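Local coordinates for neurotoxin (Clostridium botulinum, PDB 2QN0), which probably cleaves SNARE proteins as the zinc-dependent protease light chain of botulinum neurotoxin type C1, at residues I157-S171 with A188-L200. Residues are numbered along the deposited sequence; the frame is centred on the assembly and turned at random.
Sequences IITGPRENIIDPETS and ALSIISISPRFML
The hydroxyl of Ser193 is gripped from both sides of its strand: OG lies 2.9 Å from Thr159 OG1 and 2.7 Å from a water. That water in turn accepts from Arg162 NH2 at the guanidinium edge and donates to Glu169 O, so the serine hydroxyl and its water link the two arms of 157-171. Thr159 OG1, turned between its own backbone N and carbonyl carbon (chi1 74°), also reaches Gly160 O, in the carbonyl plane. Beneath these side chains 190-193 lies between two strands of 157-171, one running parallel to it and one antiparallel. On the parallel side Thr159 N meets Ile192 O at 2.7 Å, almost straight; on the antiparallel side Ser193 N reaches Glu169 O at 2.8 Å. Past the strands, Ile165 lowers CG2 over the centre of the Phe198 ring, 3.6 Å from its centroid, a CH-pi contact over one face. Thr170 and Ile192 lie side by side on the opposite sheet face from Ser193, Thr170 OG1 3.4 Å from Ile192 CG1; the same hydroxyl is hydrogen-bonded to Glu230 OE1 of the zinc-binding HExxH helix. In the mixed sheet, 43-46 adjoins 156-159 and 169-171 forms an outer edge, while Ile192 and Ile194 pack on helix 223-238 and Ile158 on helix 80-97.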
loop_
_atom_site.group_PDB
_atom_site.type_symbol
_atom_site.label_atom_id
_atom_site.label_comp_id
_atom_site.label_asym_id
_atom_site.label_seq_id
_atom_site.Cartn_x
_atom_site.Cartn_y
_atom_site.Cartn_z
ATOM N N ILE A 157 6.394 4.428 -0.989
ATOM C CA ILE A 157 7.387 3.816 -1.865
ATOM C C ILE A 157 6.922 2.389 -2.117
ATOM O O ILE A 157 6.757 1.607 -1.180
ATOM C CB ILE A 157 8.790 3.740 -1.229
ATOM C CG1 ILE A 157 9.325 5.142 -0.944
ATOM C CG2 ILE A 157 9.743 2.999 -2.178
ATOM C CD1 ILE A 157 10.699 5.141 -0.291
ATOM N N ILE A 158 6.678 2.057 -3.379
ATOM C CA ILE A 158 6.268 0.705 -3.726
ATOM C C ILE A 158 7.526 -0.052 -4.136
ATOM O O ILE A 158 8.311 0.440 -4.946
ATOM C CB ILE A 158 5.277 0.708 -4.902
ATOM C CG1 ILE A 158 3.982 1.402 -4.469
ATOM C CG2 ILE A 158 5.015 -0.722 -5.371
ATOM C CD1 ILE A 158 3.017 1.639 -5.582
ATOM N N THR A 159 7.733 -1.230 -3.556
ATOM C CA THR A 159 8.898 -2.046 -3.893
ATOM C C THR A 159 8.421 -3.429 -4.290
ATOM O O THR A 159 7.232 -3.743 -4.189
ATOM C CB THR A 159 9.856 -2.250 -2.694
ATOM O OG1 THR A 159 9.278 -3.186 -1.772
ATOM C CG2 THR A 159 10.118 -0.939 -1.979
ATOM N N GLY A 160 9.360 -4.249 -4.746
ATOM C CA GLY A 160 9.033 -5.611 -5.105
ATOM C C GLY A 160 8.818 -6.369 -3.806
ATOM O O GLY A 160 9.039 -5.816 -2.723
ATOM N N PRO A 161 8.416 -7.642 -3.876
ATOM C CA PRO A 161 8.162 -8.480 -2.700
ATOM C C PRO A 161 9.343 -8.697 -1.769
ATOM O O PRO A 161 10.506 -8.519 -2.144
ATOM C CB PRO A 161 7.707 -9.810 -3.307
ATOM C CG PRO A 161 7.197 -9.437 -4.655
ATOM C CD PRO A 161 8.183 -8.402 -5.114
ATOM N N ARG A 162 9.024 -9.089 -0.542
ATOM C CA ARG A 162 10.042 -9.406 0.444
ATOM C C ARG A 162 10.301 -10.896 0.224
ATOM O O ARG A 162 10.137 -11.388 -0.895
ATOM C CB ARG A 162 9.523 -9.156 1.860
ATOM C CG ARG A 162 9.135 -7.701 2.138
ATOM C CD ARG A 162 9.042 -7.462 3.637
ATOM N NE ARG A 162 8.575 -6.122 3.990
ATOM C CZ ARG A 162 8.624 -5.628 5.225
ATOM N NH1 ARG A 162 9.120 -6.362 6.214
ATOM N NH2 ARG A 162 8.175 -4.408 5.479
ATOM N N GLU A 163 10.677 -11.617 1.276
ATOM C CA GLU A 163 10.955 -13.047 1.148
ATOM C C GLU A 163 9.807 -13.854 0.536
ATOM O O GLU A 163 10.008 -14.581 -0.441
ATOM C CB GLU A 163 11.338 -13.642 2.511
ATOM C CG GLU A 163 12.727 -13.237 3.015
ATOM C CD GLU A 163 12.772 -11.849 3.639
ATOM O OE1 GLU A 163 11.735 -11.154 3.651
ATOM O OE2 GLU A 163 13.855 -11.451 4.125
ATOM N N ASN A 164 8.609 -13.734 1.104
ATOM C CA ASN A 164 7.445 -14.460 0.593
ATOM C C ASN A 164 6.759 -13.622 -0.484
ATOM O O ASN A 164 6.115 -12.615 -0.190
ATOM C CB ASN A 164 6.463 -14.757 1.735
ATOM C CG ASN A 164 5.310 -15.642 1.299
ATOM O OD1 ASN A 164 5.118 -15.890 0.110
ATOM N ND2 ASN A 164 4.523 -16.113 2.265
ATOM N N ILE A 165 6.895 -14.051 -1.734
ATOM C CA ILE A 165 6.330 -13.335 -2.868
ATOM C C ILE A 165 4.811 -13.175 -2.860
ATOM O O ILE A 165 4.291 -12.213 -3.422
ATOM C CB ILE A 165 6.793 -13.992 -4.194
ATOM C CG1 ILE A 165 8.309 -13.815 -4.331
ATOM C CG2 ILE A 165 6.078 -13.374 -5.388
ATOM C CD1 ILE A 165 8.922 -14.526 -5.530
ATOM N N ILE A 166 4.091 -14.093 -2.222
ATOM C CA ILE A 166 2.638 -13.966 -2.201
ATOM C C ILE A 166 2.077 -13.435 -0.886
ATOM O O ILE A 166 0.923 -13.693 -0.542
ATOM C CB ILE A 166 1.936 -15.297 -2.559
ATOM C CG1 ILE A 166 2.412 -16.420 -1.638
ATOM C CG2 ILE A 166 2.204 -15.634 -4.018
ATOM C CD1 ILE A 166 1.685 -17.739 -1.858
ATOM N N ASP A 167 2.897 -12.682 -0.158
ATOM C CA ASP A 167 2.469 -12.082 1.103
ATOM C C ASP A 167 2.768 -10.582 1.060
ATOM O O ASP A 167 3.682 -10.098 1.725
ATOM C CB ASP A 167 3.188 -12.738 2.287
ATOM C CG ASP A 167 2.676 -12.242 3.632
ATOM O OD1 ASP A 167 1.500 -11.829 3.706
ATOM O OD2 ASP A 167 3.441 -12.278 4.619
ATOM N N PRO A 168 2.008 -9.833 0.245
ATOM C CA PRO A 168 2.212 -8.385 0.131
ATOM C C PRO A 168 2.170 -7.755 1.517
ATOM O O PRO A 168 1.400 -8.186 2.378
ATOM C CB PRO A 168 1.066 -7.941 -0.774
ATOM C CG PRO A 168 0.016 -8.984 -0.554
ATOM C CD PRO A 168 0.811 -10.256 -0.500
ATOM N N GLU A 169 2.995 -6.738 1.731
ATOM C CA GLU A 169 3.079 -6.108 3.043
ATOM C C GLU A 169 3.386 -4.615 2.992
ATOM O O GLU A 169 4.225 -4.168 2.210
ATOM C CB GLU A 169 4.150 -6.855 3.847
ATOM C CG GLU A 169 4.652 -6.192 5.104
ATOM C CD GLU A 169 5.524 -7.132 5.917
ATOM O OE1 GLU A 169 6.127 -8.057 5.321
ATOM O OE2 GLU A 169 5.614 -6.946 7.146
ATOM N N THR A 170 2.690 -3.848 3.828
ATOM C CA THR A 170 2.888 -2.401 3.911
ATOM C C THR A 170 3.386 -2.099 5.318
ATOM O O THR A 170 2.820 -2.594 6.294
ATOM C CB THR A 170 1.571 -1.641 3.694
ATOM O OG1 THR A 170 1.069 -1.924 2.384
ATOM C CG2 THR A 170 1.789 -0.135 3.843
ATOM N N SER A 171 4.428 -1.284 5.427
ATOM C CA SER A 171 4.986 -0.965 6.737
ATOM C C SER A 171 5.479 0.467 6.852
ATOM O O SER A 171 5.741 1.129 5.846
ATOM C CB SER A 171 6.181 -1.882 7.035
ATOM O OG SER A 171 5.915 -3.234 6.705
ATOM N N ALA A 188 3.190 8.692 8.550
ATOM C CA ALA A 188 4.601 8.470 8.261
ATOM C C ALA A 188 4.743 7.833 6.889
ATOM O O ALA A 188 3.771 7.347 6.322
ATOM C CB ALA A 188 5.216 7.556 9.316
ATOM N N LEU A 189 5.962 7.838 6.364
ATOM C CA LEU A 189 6.231 7.238 5.062
ATOM C C LEU A 189 5.911 5.745 5.114
ATOM O O LEU A 189 6.237 5.069 6.091
ATOM C CB LEU A 189 7.710 7.441 4.695
ATOM C CG LEU A 189 8.243 6.789 3.418
ATOM C CD1 LEU A 189 9.454 7.568 2.926
ATOM C CD2 LEU A 189 8.602 5.326 3.684
ATOM N N SER A 190 5.272 5.238 4.061
ATOM C CA SER A 190 4.931 3.821 3.978
ATOM C C SER A 190 5.706 3.155 2.849
ATOM O O SER A 190 5.941 3.764 1.811
ATOM C CB SER A 190 3.439 3.621 3.676
ATOM O OG SER A 190 2.603 3.990 4.759
ATOM N N ILE A 191 6.107 1.909 3.065
ATOM C CA ILE A 191 6.769 1.137 2.021
ATOM C C ILE A 191 5.857 -0.056 1.785
ATOM O O ILE A 191 5.512 -0.781 2.721
ATOM C CB ILE A 191 8.170 0.636 2.437
ATOM C CG1 ILE A 191 9.148 1.816 2.481
ATOM C CG2 ILE A 191 8.656 -0.428 1.442
ATOM C CD1 ILE A 191 10.585 1.430 2.807
ATOM N N ILE A 192 5.439 -0.228 0.537
ATOM C CA ILE A 192 4.571 -1.331 0.147
ATOM C C ILE A 192 5.405 -2.310 -0.677
ATOM O O ILE A 192 5.916 -1.941 -1.731
ATOM C CB ILE A 192 3.398 -0.834 -0.736
ATOM C CG1 ILE A 192 2.478 0.086 0.075
ATOM C CG2 ILE A 192 2.616 -2.028 -1.290
ATOM C CD1 ILE A 192 1.344 0.703 -0.746
ATOM N N SER A 193 5.550 -3.542 -0.191
ATOM C CA SER A 193 6.321 -4.572 -0.901
ATOM C C SER A 193 5.294 -5.525 -1.496
ATOM O O SER A 193 4.515 -6.153 -0.771
ATOM C CB SER A 193 7.252 -5.291 0.072
ATOM O OG SER A 193 8.138 -4.357 0.665
ATOM N N ILE A 194 5.316 -5.662 -2.818
ATOM C CA ILE A 194 4.287 -6.446 -3.477
ATOM C C ILE A 194 4.607 -6.808 -4.927
ATOM O O ILE A 194 5.501 -6.229 -5.544
ATOM C CB ILE A 194 3.003 -5.586 -3.487
ATOM C CG1 ILE A 194 1.807 -6.345 -4.052
ATOM C CG2 ILE A 194 3.262 -4.326 -4.323
ATOM C CD1 ILE A 194 0.523 -5.526 -4.007
ATOM N N SER A 195 3.865 -7.781 -5.446
ATOM C CA SER A 195 3.950 -8.178 -6.848
ATOM C C SER A 195 2.528 -8.593 -7.197
ATOM O O SER A 195 2.154 -9.754 -7.047
ATOM C CB SER A 195 4.895 -9.349 -7.077
ATOM O OG SER A 195 4.961 -9.607 -8.473
ATOM N N PRO A 196 1.712 -7.637 -7.664
ATOM C CA PRO A 196 0.316 -7.881 -8.030
ATOM C C PRO A 196 0.036 -8.984 -9.045
ATOM O O PRO A 196 -1.062 -9.540 -9.040
ATOM C CB PRO A 196 -0.160 -6.515 -8.523
ATOM C CG PRO A 196 0.689 -5.556 -7.748
ATOM C CD PRO A 196 2.048 -6.210 -7.818
ATOM N N ARG A 197 0.998 -9.316 -9.908
ATOM C CA ARG A 197 0.725 -10.359 -10.899
ATOM C C ARG A 197 0.619 -11.752 -10.289
ATOM O O ARG A 197 0.184 -12.689 -10.953
ATOM C CB ARG A 197 1.758 -10.350 -12.040
ATOM C CG ARG A 197 3.074 -11.050 -11.784
ATOM C CD ARG A 197 3.835 -11.172 -13.112
ATOM N NE ARG A 197 5.192 -11.693 -12.958
ATOM C CZ ARG A 197 5.492 -12.974 -12.764
ATOM N NH1 ARG A 197 4.531 -13.883 -12.700
ATOM N NH2 ARG A 197 6.759 -13.346 -12.631
ATOM N N PHE A 198 1.027 -11.895 -9.031
ATOM C CA PHE A 198 0.901 -13.180 -8.342
ATOM C C PHE A 198 -0.447 -13.069 -7.641
ATOM O O PHE A 198 -0.558 -12.461 -6.574
ATOM C CB PHE A 198 2.040 -13.363 -7.338
ATOM C CG PHE A 198 3.347 -13.736 -7.977
ATOM C CD1 PHE A 198 3.701 -15.073 -8.137
ATOM C CD2 PHE A 198 4.208 -12.755 -8.456
ATOM C CE1 PHE A 198 4.896 -15.427 -8.767
ATOM C CE2 PHE A 198 5.405 -13.099 -9.088
ATOM C CZ PHE A 198 5.747 -14.437 -9.242
ATOM N N MET A 199 -1.470 -13.654 -8.257
ATOM C CA MET A 199 -2.833 -13.559 -7.751
ATOM C C MET A 199 -3.374 -14.684 -6.883
ATOM O O MET A 199 -3.241 -15.865 -7.197
ATOM C CB MET A 199 -3.788 -13.362 -8.929
ATOM C CG MET A 199 -3.450 -12.171 -9.806
ATOM S SD MET A 199 -4.322 -12.246 -11.377
ATOM C CE MET A 199 -3.123 -13.163 -12.373
ATOM N N LEU A 200 -4.016 -14.282 -5.793
ATOM C CA LEU A 200 -4.639 -15.202 -4.856
ATOM C C LEU A 200 -5.905 -15.732 -5.532
ATOM O O LEU A 200 -6.566 -15.002 -6.276
ATOM C CB LEU A 200 -4.972 -14.428 -3.572
ATOM C CG LEU A 200 -5.815 -14.993 -2.427
ATOM C CD1 LEU A 200 -5.485 -14.222 -1.145
ATOM C CD2 LEU A 200 -7.296 -14.875 -2.758
HETATM O O HOH W 1 7.259 -3.610 3.137
HETATM O O HOH W 2 2.797 -9.893 -3.700
HETATM O O HOH W 3 4.671 -9.468 -1.846
#